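Local atomic coordinates of mannan endo-1,4-beta-mannosidase (Mytilus edulis, PDB entry 2C0H), a protein that hydrolyses internal beta-1,4-mannosidic linkages in mannans, galactomannans and glucomannans, cutting mannotetraose and longer oligosaccharides but not mannobiose or mannotriose. Residues Glu48-Asp53 / Val328-Gln333; Ser52-His57 / Arg335-Leu340; Ser119-Leu124 / Gly193-Ala198; Gly80-Ile85 / Asn125-Asp130; Thr88-Met93 / Ala146-Asn151. The protein carries 3 engineered substitutions. All blocks are in the same frame, centred on the assembly; numbering follows the deposited sequence.

Interaction 1: Glu48-Asp53 / Val328-Gln333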
# COMPACT_ATOMS: atom_id res chain seq x y z
N GLU A 48 -1.10 11.59 -16.63
CA GLU A 48 -1.02 10.96 -17.96
C GLU A 48 0.42 10.87 -18.46
O GLU A 48 0.81 9.87 -19.06
CB GLU A 48 -1.90 11.70 -18.99
CG GLU A 48 -1.65 11.34 -20.45
CD GLU A 48 -1.93 9.88 -20.80
OE1 GLU A 48 -2.81 9.25 -20.15
OE2 GLU A 48 -1.28 9.37 -21.74
N SER A 49 1.21 11.91 -18.21
CA SER A 49 2.60 11.86 -18.65
C SER A 49 3.38 10.79 -17.87
O SER A 49 4.27 10.14 -18.42
CB SER A 49 3.28 13.23 -18.56
OG SER A 49 3.40 13.67 -17.23
N THR A 50 3.04 10.61 -16.59
CA THR A 50 3.68 9.58 -15.76
C THR A 50 3.36 8.19 -16.32
O THR A 50 4.24 7.34 -16.41
CB THR A 50 3.25 9.68 -14.27
OG1 THR A 50 3.69 10.93 -13.72
CG2 THR A 50 3.82 8.56 -13.45
N LEU A 51 2.10 7.97 -16.67
CA LEU A 51 1.68 6.70 -17.29
C LEU A 51 2.42 6.43 -18.61
O LEU A 51 2.82 5.30 -18.86
CB LEU A 51 0.18 6.68 -17.55
CG LEU A 51 -0.75 6.69 -16.34
CD1 LEU A 51 -2.18 6.89 -16.85
CD2 LEU A 51 -0.63 5.40 -15.53
N SER A 52 2.56 7.46 -19.44
CA SER A 52 3.24 7.33 -20.73
C SER A 52 4.70 6.93 -20.53
O SER A 52 5.19 5.99 -21.19
CB SER A 52 3.17 8.64 -21.52
OG SER A 52 3.84 8.51 -22.76
N ASP A 53 5.39 7.66 -19.64
CA ASP A 53 6.79 7.38 -19.28
C ASP A 53 6.95 5.93 -18.83
O ASP A 53 7.86 5.22 -19.26
CB ASP A 53 7.27 8.29 -18.13
CG ASP A 53 7.51 9.73 -18.55
OD1 ASP A 53 7.39 10.07 -19.74
OD2 ASP A 53 7.81 10.55 -17.63
N VAL A 328 13.36 12.60 -5.37
CA VAL A 328 14.64 12.12 -5.92
C VAL A 328 14.70 12.11 -7.48
O VAL A 328 14.09 12.97 -8.12
CB VAL A 328 15.10 10.77 -5.25
CG1 VAL A 328 15.24 10.94 -3.75
CG2 VAL A 328 14.15 9.60 -5.54
N SER A 329 15.47 11.20 -8.08
CA SER A 329 15.60 11.14 -9.52
C SER A 329 14.59 10.21 -10.17
O SER A 329 14.61 9.00 -9.91
CB SER A 329 17.01 10.65 -9.89
OG SER A 329 17.11 10.32 -11.26
N TRP A 330 13.75 10.76 -11.04
CA TRP A 330 12.80 9.97 -11.83
C TRP A 330 13.53 9.11 -12.87
O TRP A 330 13.17 7.95 -13.10
CB TRP A 330 11.75 10.89 -12.46
CG TRP A 330 10.62 10.27 -13.26
CD1 TRP A 330 10.23 10.63 -14.50
CD2 TRP A 330 9.72 9.20 -12.86
NE1 TRP A 330 9.15 9.87 -14.93
CE2 TRP A 330 8.81 9.00 -13.93
CE3 TRP A 330 9.59 8.42 -11.72
CZ2 TRP A 330 7.81 8.03 -13.89
CZ3 TRP A 330 8.57 7.44 -11.68
CH2 TRP A 330 7.71 7.27 -12.75
N ASN A 331 14.56 9.65 -13.51
CA ASN A 331 15.32 8.83 -14.45
C ASN A 331 15.94 7.57 -13.84
O ASN A 331 15.96 6.54 -14.52
CB ASN A 331 16.42 9.65 -15.14
CG ASN A 331 15.88 10.65 -16.13
OD1 ASN A 331 14.77 10.52 -16.65
ND2 ASN A 331 16.69 11.67 -16.41
N ASN A 332 16.44 7.64 -12.59
CA ASN A 332 16.99 6.46 -11.89
C ASN A 332 15.92 5.39 -11.74
O ASN A 332 16.17 4.20 -11.87
CB ASN A 332 17.51 6.82 -10.50
CG ASN A 332 18.90 7.43 -10.51
OD1 ASN A 332 19.60 7.44 -11.53
ND2 ASN A 332 19.32 7.92 -9.35
N GLN A 333 14.71 5.84 -11.43
CA GLN A 333 13.60 4.92 -11.23
C GLN A 333 13.19 4.22 -12.51
O GLN A 333 12.98 2.99 -12.53
CB GLN A 333 12.41 5.66 -10.61
CG GLN A 333 12.67 6.21 -9.20
CD GLN A 333 11.56 7.13 -8.73
OE1 GLN A 333 10.43 6.69 -8.49
NE2 GLN A 333 11.86 8.42 -8.59

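Interaction 2: Ser52-His57 / Arg335-Leu340. Unlike the reference sequence in segment 52-57: Met54 (reference Ile). Unlike the reference sequence in segment 335-340: Met337 (reference Ile).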
# COMPACT_ATOMS: atom_id res chain seq x y z
N SER A 52 2.56 7.46 -19.44
CA SER A 52 3.24 7.33 -20.73
C SER A 52 4.70 6.93 -20.53
O SER A 52 5.19 5.99 -21.19
CB SER A 52 3.17 8.64 -21.52
OG SER A 52 3.84 8.51 -22.76
N ASP A 53 5.39 7.66 -19.64
CA ASP A 53 6.79 7.38 -19.28
C ASP A 53 6.95 5.93 -18.83
O ASP A 53 7.86 5.22 -19.26
CB ASP A 53 7.27 8.29 -18.13
CG ASP A 53 7.51 9.73 -18.55
OD1 ASP A 53 7.39 10.07 -19.74
OD2 ASP A 53 7.81 10.55 -17.63
N MET A 54 6.07 5.50 -17.94
CA MET A 54 6.17 4.17 -17.37
C MET A 54 5.94 3.07 -18.39
O MET A 54 6.71 2.12 -18.44
CB MET A 54 5.25 4.01 -16.17
CG MET A 54 5.76 4.77 -14.98
SD MET A 54 4.68 4.60 -13.57
CE MET A 54 4.57 2.80 -13.49
N GLN A 55 4.91 3.21 -19.22
CA GLN A 55 4.64 2.21 -20.26
C GLN A 55 5.84 2.04 -21.17
O GLN A 55 6.24 0.92 -21.47
CB GLN A 55 3.41 2.56 -21.10
CG GLN A 55 3.14 1.48 -22.17
CD GLN A 55 1.86 1.66 -22.94
OE1 GLN A 55 1.43 2.78 -23.23
NE2 GLN A 55 1.25 0.55 -23.32
N SER A 56 6.44 3.15 -21.58
CA SER A 56 7.58 3.06 -22.47
C SER A 56 8.82 2.42 -21.81
O SER A 56 9.68 1.89 -22.52
CB SER A 56 7.89 4.42 -23.09
OG SER A 56 8.36 5.33 -22.13
N HIS A 57 8.94 2.48 -20.48
CA HIS A 57 10.06 1.85 -19.74
C HIS A 57 9.72 0.52 -19.07
O HIS A 57 10.47 0.03 -18.24
CB HIS A 57 10.61 2.82 -18.70
CG HIS A 57 11.32 3.98 -19.31
ND1 HIS A 57 10.65 5.07 -19.82
CD2 HIS A 57 12.64 4.21 -19.52
CE1 HIS A 57 11.52 5.93 -20.32
NE2 HIS A 57 12.74 5.43 -20.15
N ARG A 335 15.09 3.81 -15.17
CA ARG A 335 16.18 2.91 -15.58
C ARG A 335 16.07 1.57 -14.83
O ARG A 335 16.33 0.52 -15.39
CB ARG A 335 17.54 3.58 -15.31
CG ARG A 335 18.69 3.10 -16.18
CD ARG A 335 19.98 3.81 -15.78
NE ARG A 335 20.39 3.37 -14.45
CZ ARG A 335 20.42 4.11 -13.35
NH1 ARG A 335 20.17 5.41 -13.38
NH2 ARG A 335 20.78 3.55 -12.20
N GLY A 336 15.67 1.61 -13.57
CA GLY A 336 15.45 0.39 -12.80
C GLY A 336 14.33 -0.45 -13.38
O GLY A 336 14.51 -1.65 -13.59
N MET A 337 13.18 0.17 -13.65
CA MET A 337 12.02 -0.52 -14.26
C MET A 337 12.39 -1.16 -15.58
O MET A 337 12.02 -2.29 -15.87
CB MET A 337 10.88 0.45 -14.56
CG MET A 337 10.10 0.91 -13.42
SD MET A 337 8.92 2.14 -14.02
CE MET A 337 9.16 3.32 -12.70
N GLN A 338 13.12 -0.41 -16.39
CA GLN A 338 13.51 -0.85 -17.72
C GLN A 338 14.32 -2.14 -17.70
O GLN A 338 14.26 -2.94 -18.67
CB GLN A 338 14.30 0.29 -18.35
CG GLN A 338 14.57 0.17 -19.81
CD GLN A 338 15.33 1.38 -20.30
OE1 GLN A 338 14.94 2.02 -21.28
NE2 GLN A 338 16.41 1.71 -19.60
N HIS A 339 15.07 -2.35 -16.62
CA HIS A 339 15.90 -3.56 -16.45
C HIS A 339 15.06 -4.82 -16.47
O HIS A 339 15.49 -5.86 -16.94
CB HIS A 339 16.74 -3.51 -15.16
CG HIS A 339 17.72 -4.63 -15.05
ND1 HIS A 339 18.76 -4.78 -15.94
CD2 HIS A 339 17.79 -5.68 -14.20
CE1 HIS A 339 19.45 -5.86 -15.62
NE2 HIS A 339 18.88 -6.43 -14.57
N LEU A 340 13.82 -4.74 -15.98
CA LEU A 340 12.96 -5.91 -15.96
C LEU A 340 12.01 -6.05 -17.16
O LEU A 340 11.29 -7.05 -17.26
CB LEU A 340 12.11 -5.91 -14.68
CG LEU A 340 12.84 -5.91 -13.34
CD1 LEU A 340 11.81 -6.05 -12.21
CD2 LEU A 340 13.88 -7.01 -13.24
O HOH W 1 12.56 1.28 -22.34

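Interaction 3: Ser119-Leu124 / Gly193-Ala198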
# COMPACT_ATOMS: atom_id res chain seq x y z
N SER A 119 -2.87 19.08 10.36
CA SER A 119 -3.98 19.81 10.98
C SER A 119 -5.36 19.17 10.89
O SER A 119 -6.25 19.53 11.67
CB SER A 119 -4.07 21.25 10.43
OG SER A 119 -4.41 21.26 9.06
N THR A 120 -5.56 18.24 9.96
CA THR A 120 -6.84 17.52 9.92
C THR A 120 -6.72 16.11 10.51
O THR A 120 -7.60 15.28 10.29
CB THR A 120 -7.44 17.46 8.49
OG1 THR A 120 -6.67 16.58 7.66
CG2 THR A 120 -7.47 18.84 7.87
N HIS A 121 -5.66 15.85 11.27
CA HIS A 121 -5.46 14.50 11.84
C HIS A 121 -6.63 14.03 12.68
O HIS A 121 -6.90 12.84 12.73
CB HIS A 121 -4.19 14.37 12.68
CG HIS A 121 -3.94 12.96 13.13
ND1 HIS A 121 -3.56 11.97 12.25
CD2 HIS A 121 -4.11 12.35 14.33
CE1 HIS A 121 -3.47 10.82 12.89
NE2 HIS A 121 -3.80 11.03 14.15
N TYR A 122 -7.30 14.96 13.35
CA TYR A 122 -8.47 14.59 14.15
C TYR A 122 -9.51 13.79 13.36
O TYR A 122 -10.22 12.97 13.96
CB TYR A 122 -9.13 15.83 14.76
CG TYR A 122 -9.77 16.78 13.77
CD1 TYR A 122 -11.12 16.70 13.45
CD2 TYR A 122 -9.03 17.79 13.16
CE1 TYR A 122 -11.71 17.56 12.54
CE2 TYR A 122 -9.61 18.67 12.25
CZ TYR A 122 -10.96 18.55 11.94
OH TYR A 122 -11.54 19.41 11.04
N ARG A 123 -9.62 14.03 12.05
CA ARG A 123 -10.60 13.30 11.21
C ARG A 123 -10.22 11.82 11.17
O ARG A 123 -11.05 10.94 11.44
CB ARG A 123 -10.71 13.90 9.80
CG ARG A 123 -11.36 15.28 9.76
CD ARG A 123 -11.31 15.94 8.38
NE ARG A 123 -11.75 17.33 8.47
CZ ARG A 123 -11.60 18.27 7.54
NH1 ARG A 123 -11.01 18.01 6.38
NH2 ARG A 123 -12.05 19.49 7.77
N LEU A 124 -8.97 11.52 10.83
CA LEU A 124 -8.50 10.14 10.83
C LEU A 124 -8.51 9.54 12.24
O LEU A 124 -8.86 8.38 12.44
CB LEU A 124 -7.10 10.07 10.20
CG LEU A 124 -6.38 8.72 10.22
CD1 LEU A 124 -7.16 7.63 9.54
CD2 LEU A 124 -5.02 8.88 9.55
N GLY A 193 3.96 10.33 16.78
CA GLY A 193 3.26 10.36 18.08
C GLY A 193 3.01 8.97 18.61
O GLY A 193 2.81 8.04 17.83
N HIS A 194 3.03 8.79 19.92
CA HIS A 194 2.73 7.50 20.54
C HIS A 194 1.22 7.45 20.78
O HIS A 194 0.75 7.60 21.92
CB HIS A 194 3.49 7.32 21.86
CG HIS A 194 4.98 7.19 21.69
ND1 HIS A 194 5.83 6.82 22.72
CD2 HIS A 194 5.77 7.36 20.60
CE1 HIS A 194 7.07 6.80 22.28
NE2 HIS A 194 7.06 7.12 21.00
N LEU A 195 0.45 7.25 19.70
CA LEU A 195 -1.00 7.49 19.71
C LEU A 195 -1.85 6.24 19.87
O LEU A 195 -2.82 6.26 20.63
CB LEU A 195 -1.45 8.20 18.44
CG LEU A 195 -0.69 9.47 18.06
CD1 LEU A 195 -1.31 10.09 16.82
CD2 LEU A 195 -0.67 10.43 19.21
N TYR A 196 -1.51 5.17 19.16
CA TYR A 196 -2.38 4.01 19.00
C TYR A 196 -1.70 2.72 19.44
O TYR A 196 -0.52 2.52 19.19
CB TYR A 196 -2.87 3.88 17.55
CG TYR A 196 -3.43 5.17 17.01
CD1 TYR A 196 -4.49 5.82 17.66
CD2 TYR A 196 -2.89 5.79 15.90
CE1 TYR A 196 -5.00 7.02 17.19
CE2 TYR A 196 -3.39 6.99 15.44
CZ TYR A 196 -4.45 7.61 16.08
OH TYR A 196 -4.94 8.81 15.62
N SER A 197 -2.46 1.85 20.10
CA SER A 197 -1.93 0.54 20.44
C SER A 197 -1.87 -0.35 19.21
O SER A 197 -2.54 -0.10 18.21
CB SER A 197 -2.80 -0.12 21.50
OG SER A 197 -4.10 -0.37 21.01
N ALA A 198 -1.06 -1.41 19.28
CA ALA A 198 -1.03 -2.41 18.22
C ALA A 198 -2.42 -2.97 17.94
O ALA A 198 -2.78 -3.16 16.78
CB ALA A 198 -0.07 -3.53 18.57

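Interaction 4: Gly80-Ile85 / Asn125-Asp130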
# COMPACT_ATOMS: atom_id res chain seq x y z
N GLY A 80 -17.15 14.20 13.30
CA GLY A 80 -16.15 13.26 12.78
C GLY A 80 -16.72 12.00 12.16
O GLY A 80 -15.97 11.11 11.81
N TYR A 81 -18.03 11.90 12.02
CA TYR A 81 -18.61 10.80 11.26
C TYR A 81 -18.56 11.09 9.75
O TYR A 81 -18.61 12.24 9.33
CB TYR A 81 -20.05 10.56 11.71
CG TYR A 81 -20.20 9.92 13.08
CD1 TYR A 81 -20.52 8.58 13.20
CD2 TYR A 81 -20.05 10.65 14.25
CE1 TYR A 81 -20.67 7.98 14.43
CE2 TYR A 81 -20.20 10.05 15.49
CZ TYR A 81 -20.52 8.72 15.57
OH TYR A 81 -20.67 8.09 16.78
N VAL A 82 -18.49 10.05 8.92
CA VAL A 82 -18.46 10.21 7.47
C VAL A 82 -19.89 10.14 6.93
O VAL A 82 -20.62 9.21 7.28
CB VAL A 82 -17.55 9.12 6.82
CG1 VAL A 82 -17.67 9.13 5.31
CG2 VAL A 82 -16.10 9.31 7.27
N THR A 83 -20.28 11.13 6.13
CA THR A 83 -21.64 11.21 5.58
C THR A 83 -21.80 10.74 4.13
O THR A 83 -22.91 10.41 3.69
CB THR A 83 -22.18 12.65 5.71
OG1 THR A 83 -21.32 13.55 5.00
CG2 THR A 83 -22.26 13.07 7.17
N GLY A 84 -20.72 10.72 3.37
CA GLY A 84 -20.78 10.33 1.99
C GLY A 84 -19.53 10.75 1.27
O GLY A 84 -18.51 11.01 1.90
N ILE A 85 -19.63 10.77 -0.06
CA ILE A 85 -18.56 11.20 -0.93
C ILE A 85 -19.10 12.20 -1.94
O ILE A 85 -20.29 12.19 -2.30
CB ILE A 85 -17.88 10.00 -1.64
CG1 ILE A 85 -18.90 9.19 -2.45
CG2 ILE A 85 -17.17 9.13 -0.61
CD1 ILE A 85 -18.30 7.98 -3.15
N ASN A 125 -8.11 10.32 13.24
CA ASN A 125 -8.08 9.88 14.63
C ASN A 125 -9.40 9.28 15.09
O ASN A 125 -9.43 8.24 15.75
CB ASN A 125 -7.68 11.02 15.57
CG ASN A 125 -7.66 10.59 17.01
OD1 ASN A 125 -8.57 10.91 17.78
ND2 ASN A 125 -6.65 9.84 17.39
N GLY A 126 -10.48 9.97 14.77
CA GLY A 126 -11.81 9.48 15.12
C GLY A 126 -12.10 8.10 14.57
O GLY A 126 -12.69 7.26 15.25
N LEU A 127 -11.71 7.87 13.32
CA LEU A 127 -11.94 6.57 12.67
C LEU A 127 -11.07 5.48 13.31
O LEU A 127 -11.43 4.31 13.36
CB LEU A 127 -11.64 6.67 11.16
CG LEU A 127 -12.36 7.75 10.34
CD1 LEU A 127 -12.00 7.65 8.85
CD2 LEU A 127 -13.86 7.66 10.50
N MET A 128 -9.90 5.85 13.82
CA MET A 128 -9.01 4.91 14.48
C MET A 128 -9.47 4.49 15.89
O MET A 128 -9.33 3.33 16.28
CB MET A 128 -7.59 5.50 14.53
CG MET A 128 -6.53 4.63 15.18
SD MET A 128 -6.16 3.14 14.26
CE MET A 128 -5.23 3.82 12.91
N VAL A 129 -10.02 5.42 16.66
CA VAL A 129 -10.30 5.13 18.07
C VAL A 129 -11.78 4.89 18.39
O VAL A 129 -12.06 4.36 19.47
CB VAL A 129 -9.75 6.21 19.02
CG1 VAL A 129 -8.25 6.39 18.79
CG2 VAL A 129 -10.49 7.53 18.89
N ASP A 130 -12.69 5.28 17.49
CA ASP A 130 -14.15 5.15 17.67
C ASP A 130 -14.73 4.21 16.61
O ASP A 130 -14.85 4.56 15.41
CB ASP A 130 -14.82 6.52 17.60
CG ASP A 130 -16.31 6.49 17.96
OD1 ASP A 130 -17.01 5.51 17.58
OD2 ASP A 130 -16.78 7.45 18.61

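Interaction 5: Thr88-Met93 / Ala146-Asn151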
# COMPACT_ATOMS: atom_id res chain seq x y z
N THR A 88 -18.14 13.86 -7.81
CA THR A 88 -17.16 13.56 -8.85
C THR A 88 -16.00 12.68 -8.36
O THR A 88 -15.07 12.43 -9.14
CB THR A 88 -16.60 14.85 -9.50
OG1 THR A 88 -16.05 15.69 -8.49
CG2 THR A 88 -17.71 15.60 -10.22
N LEU A 89 -16.04 12.17 -7.13
CA LEU A 89 -14.95 11.29 -6.67
C LEU A 89 -14.84 10.04 -7.53
O LEU A 89 -13.78 9.71 -8.05
CB LEU A 89 -15.10 10.91 -5.18
CG LEU A 89 -14.04 9.95 -4.61
CD1 LEU A 89 -12.62 10.49 -4.83
CD2 LEU A 89 -14.27 9.63 -3.13
N ILE A 90 -15.94 9.30 -7.66
CA ILE A 90 -15.91 8.06 -8.42
C ILE A 90 -15.60 8.32 -9.90
O ILE A 90 -14.79 7.60 -10.49
CB ILE A 90 -17.20 7.24 -8.21
CG1 ILE A 90 -17.24 6.77 -6.75
CG2 ILE A 90 -17.27 6.03 -9.17
CD1 ILE A 90 -18.56 6.19 -6.29
N SER A 91 -16.22 9.34 -10.50
CA SER A 91 -15.99 9.63 -11.93
C SER A 91 -14.55 10.09 -12.20
O SER A 91 -13.99 9.75 -13.23
CB SER A 91 -17.04 10.61 -12.49
OG SER A 91 -17.12 11.80 -11.75
N ASP A 92 -13.96 10.84 -11.26
CA ASP A 92 -12.52 11.19 -11.32
C ASP A 92 -11.64 9.94 -11.25
O ASP A 92 -10.70 9.78 -12.03
CB ASP A 92 -12.11 12.13 -10.18
CG ASP A 92 -12.37 13.61 -10.46
OD1 ASP A 92 -12.96 13.99 -11.49
OD2 ASP A 92 -11.96 14.40 -9.59
N MET A 93 -11.92 9.05 -10.31
CA MET A 93 -11.14 7.81 -10.19
C MET A 93 -11.29 6.95 -11.46
O MET A 93 -10.32 6.37 -11.94
CB MET A 93 -11.54 7.03 -8.92
CG MET A 93 -11.14 7.73 -7.60
SD MET A 93 -11.82 6.97 -6.09
CE MET A 93 -10.64 5.63 -5.87
N ALA A 146 -15.58 0.95 -3.60
CA ALA A 146 -15.06 -0.35 -4.01
C ALA A 146 -16.06 -1.06 -4.92
O ALA A 146 -15.67 -1.73 -5.88
CB ALA A 146 -14.74 -1.19 -2.81
N ASN A 147 -17.35 -0.91 -4.64
CA ASN A 147 -18.35 -1.55 -5.49
C ASN A 147 -18.42 -0.93 -6.89
O ASN A 147 -18.54 -1.63 -7.90
CB ASN A 147 -19.72 -1.46 -4.80
CG ASN A 147 -20.73 -2.41 -5.39
OD1 ASN A 147 -20.49 -3.62 -5.46
ND2 ASN A 147 -21.85 -1.88 -5.82
N ALA A 148 -18.32 0.39 -6.96
CA ALA A 148 -18.44 1.11 -8.22
C ALA A 148 -17.27 0.83 -9.18
O ALA A 148 -17.46 0.83 -10.39
CB ALA A 148 -18.54 2.61 -7.96
N LEU A 149 -16.08 0.64 -8.63
CA LEU A 149 -14.85 0.51 -9.43
C LEU A 149 -14.37 -0.92 -9.69
O LEU A 149 -13.39 -1.12 -10.42
CB LEU A 149 -13.74 1.31 -8.76
CG LEU A 149 -14.04 2.79 -8.65
CD1 LEU A 149 -12.98 3.49 -7.81
CD2 LEU A 149 -14.15 3.45 -10.01
N LYS A 150 -15.04 -1.91 -9.12
CA LYS A 150 -14.54 -3.29 -9.18
C LYS A 150 -14.43 -3.92 -10.57
O LYS A 150 -13.68 -4.87 -10.74
CB LYS A 150 -15.37 -4.19 -8.27
CG LYS A 150 -16.79 -4.36 -8.69
CD LYS A 150 -17.52 -5.16 -7.66
CE LYS A 150 -18.97 -5.24 -7.98
NZ LYS A 150 -19.70 -6.03 -6.95
N ASN A 151 -15.16 -3.41 -11.56
CA ASN A 151 -15.09 -3.97 -12.91
C ASN A 151 -14.12 -3.22 -13.82
O ASN A 151 -14.02 -3.52 -15.02
CB ASN A 151 -16.49 -4.06 -13.54
CG ASN A 151 -17.42 -4.99 -12.77
OD1 ASN A 151 -17.03 -6.08 -12.35
ND2 ASN A 151 -18.67 -4.56 -12.58

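Interaction 1: Glu48-Asp53 / Val328-Gln333
Trp330 carries CG anti to its backbone N (chi1 -177°), which sends the indole out from the start of helix 330-339 toward helix 40-56. There Asp53 has its CG anti to the carbonyl carbon (chi1 -73°), presenting the carboxylate to the edge of the indole. The two meet in one hydrogen bond, Trp330 NE1 to Asp53 OD2, 3.1 Å long and nearly straight at 167°. The acceptor lies almost exactly in the indole plane. The donor reaches OD2 from the anti side and somewhat out of the carboxylate plane, and the carboxylate and ring planes are turned against each other. One helical turn before Asp53, Thr50 adds an apolar touch: its methyl CG2 sits 4.0 Å from Trp330 CZ2, obliquely beside the benzo part of the indole. The Thr50 hydroxyl plays no part here, being bonded to Thr46 O and Gln26.

The helix start that carries the tryptophan is capped by Ser329, the N-cap of helix 330-339, its OG accepting from Asn332 N at 3.1 Å, and Gln333 NE2 reaches back to Ser329 O over 3.1 Å, approaching from above the carbonyl plane. The same amide also bonds Ser324 O and Thr322 OG1, tying the first helical turn to the end of strand 319-322. Arg325 makes a cation-pi contact with Trp330. The bond thus links the first and last helices of the alpha/beta barrel, at the seam where the TIM barrel of this glycosyl hydrolase 5 enzyme closes.

Interaction 2: Ser52-His57 / Arg335-Leu340
His57 and Gln338 form the closest part of this contact, with backbones only 4.8 Å apart at their CA atoms. The carbonyl oxygen His57 O lies 3.2 Å from Gln338 CA, a CA-H...O contact with an angle of 131° at the hydrogen. The side chains also meet, obliquely: Gln338, extended beyond CG, brings OE1 to 3.6 Å from His57 CD2, with the amide tilted 41° from the imidazole plane. Deeper in, Met54 CG rests 4.2 Å from Met337 SD; both methionines differ from the isoleucines of the reference sequence.

A water completes the first shell. It donates to Ser56 O at 2.9 Å and to Gln338 OE1 at 2.7 Å, bridging the end of one helix to the exposed glutamine of the other. Ser56 O also accepts a hydrogen bond from Lys341 NZ.

What holds the imidazole in place is Asp53 O. His57, the first residue to leave helical geometry, has CG beside its own backbone N (chi1 -69°), which folds the ring back along the helix end, and ND1 donates to Asp53 O over 2.8 Å close to the ring plane. Ser56 OG, 2.9 Å from Asp53 O, and the backbone His57 N bond the same oxygen, so three donors grip one carbonyl.

Further out, Met337 packs against Ser22 and Ala24 of strand 17-25 and against Phe309 of helix 305-314, while Met54 touches Ile105 and Trp330. The ends of the two helices thus meet beside the barrel, with Met337 as the residue that reaches strand 17-25.

Interaction 3: Ser119-Leu124 / Gly193-Ala198
His121 and Tyr196 join two of the segments that follow barrel strands in this TIM barrel: the start of helix 121-129, after strand 106-113, and the long loop between strand 155-162 and helix 198-215. The imidazole of His121 is directed at the loop with CG anti to the backbone N (chi1 -174°), while Tyr196 has its CG anti to the carbonyl carbon (chi1 -50°). The two side chains come from opposite directions and meet edge-on, the tyrosine oxygen near the imidazole plane and NE2 near the phenol plane. His121 NE2 and Tyr196 OH are 2.9 Å apart in a hydrogen bond whose direction is open, bent to 143°.

Each group has a second partner. His121 ND1 bonds Glu69 OE1, so the imidazole is held from both of its nitrogens. The Tyr196 hydroxyl is also bonded by Asn125 ND2, one turn along the helix from His121. Backbone bonds from Leu195 and Tyr196 to Glu167 tie the loop down.

Leu195 flanks the pair. Its CB lies 3.6 Å above the plane of the Tyr196 ring, over the centre, while its methyl CD1 extends to 3.8 Å from His121 NE2.

Interaction 4: Gly80-Ile85 / Asn125-Asp130
Gly80 and Gly126 bring the two backbones together, their CA atoms 6.2 Å apart, with Gly80 in a positive-phi conformation (94°) in which a CB would collide with the carbonyl oxygen of the residue before. Next along the helix, Leu127 reaches over with CD2, which lies 4.3 Å from Gly80 O and, on the apolar side, 4.3 Å from Val82 CG2. Val82 places CG1 anti to its backbone N (chi1 171°), leaving the other methyl for the leucine. No hydrogen bond crosses between the segments.

The valine lies in the short, weakly bonded strand 82-84, paired antiparallel with 75-76 in a small hairpin inserted between barrel strand 61-68 and helix 89-102. The packing thus sets this excursion from the TIM barrel against helix 121-129, which belongs to the next strand-to-helix connection; Leu127 also touches Phe204 of helix 198-215.

Alongside, Tyr81 OH comes to 4.3 Å from Asp130 OD2, too far for a hydrogen bond. Asp130 is the N-cap of helix 131-149, where OD1 accepts from Lys133 N and makes a salt bridge with Arg132 NH1. The tyrosine lies against Arg132, Lys133 and Ser136 of that helix, and Ser136 OG bonds Val82 N.

Interaction 5: Thr88-Met93 / Ala146-Asn151
Two of the outer helices of the TIM barrel touch here, 89-102 and 131-149, which follow the neighbouring parallel strands 61-68 and 106-113. Ile90 and Met93, one turn apart, face Ala148 and Leu149 in a wholly apolar contact. The branch methyl of Ile90 does most of the touching: with chi1 at -67°, CG2 stands anti to the backbone N and lies 3.8 Å from Ala148 CB and 4.1 Å from Leu149 CD2. The far end joins in, Ile90 CD1 coming to 4.0 Å from Ala148 CB, so both methyls of the isoleucine press on the alanine CB from the same side.

Leu149 splits its fork between the two partners. While CD2 meets the isoleucine, CD1 sits against Met93, 3.7 Å from Met93 CE and 4.0 Å from Met93 CB. The methionine bends at its last torsion (chi3 81°), folding the methyl in beside the leucine, and the two side chains cross at about a right angle.

Beyond the apolar patch, Ala148 O accepts from Arg94 NH2. Met93 also packs on Met145 and on Phe35 of a loop, Ile90 rests on Ile85 just after strand 82-84, and Ala146 and Asn147 touch Val215 at the end of helix 198-215, the next helix round the barrel.

How the interactions relate
Interactions 1 and 2 are successive parts of one seam between helices 40-56 and 330-339, their centres 8 Å apart; Trp330 CH2 lies 3.9 Å from Met54 CG. Interactions 3 and 4 share helix 121-129 across the barrel from interaction 2, and they also touch where Tyr196 CD1 packs 3.4 Å from Met128 CG. Interaction 5 meets interaction 4 where Ile85 CD1 touches Ile90 CD1 at 3.6 Å. The side chain of Trp330 is about 9 Å from that of Trp323, a probable substrate-binding residue, and that of Tyr196 about 11 Å from that of Glu163, the probable proton donor; interaction 4 lies away from these sites.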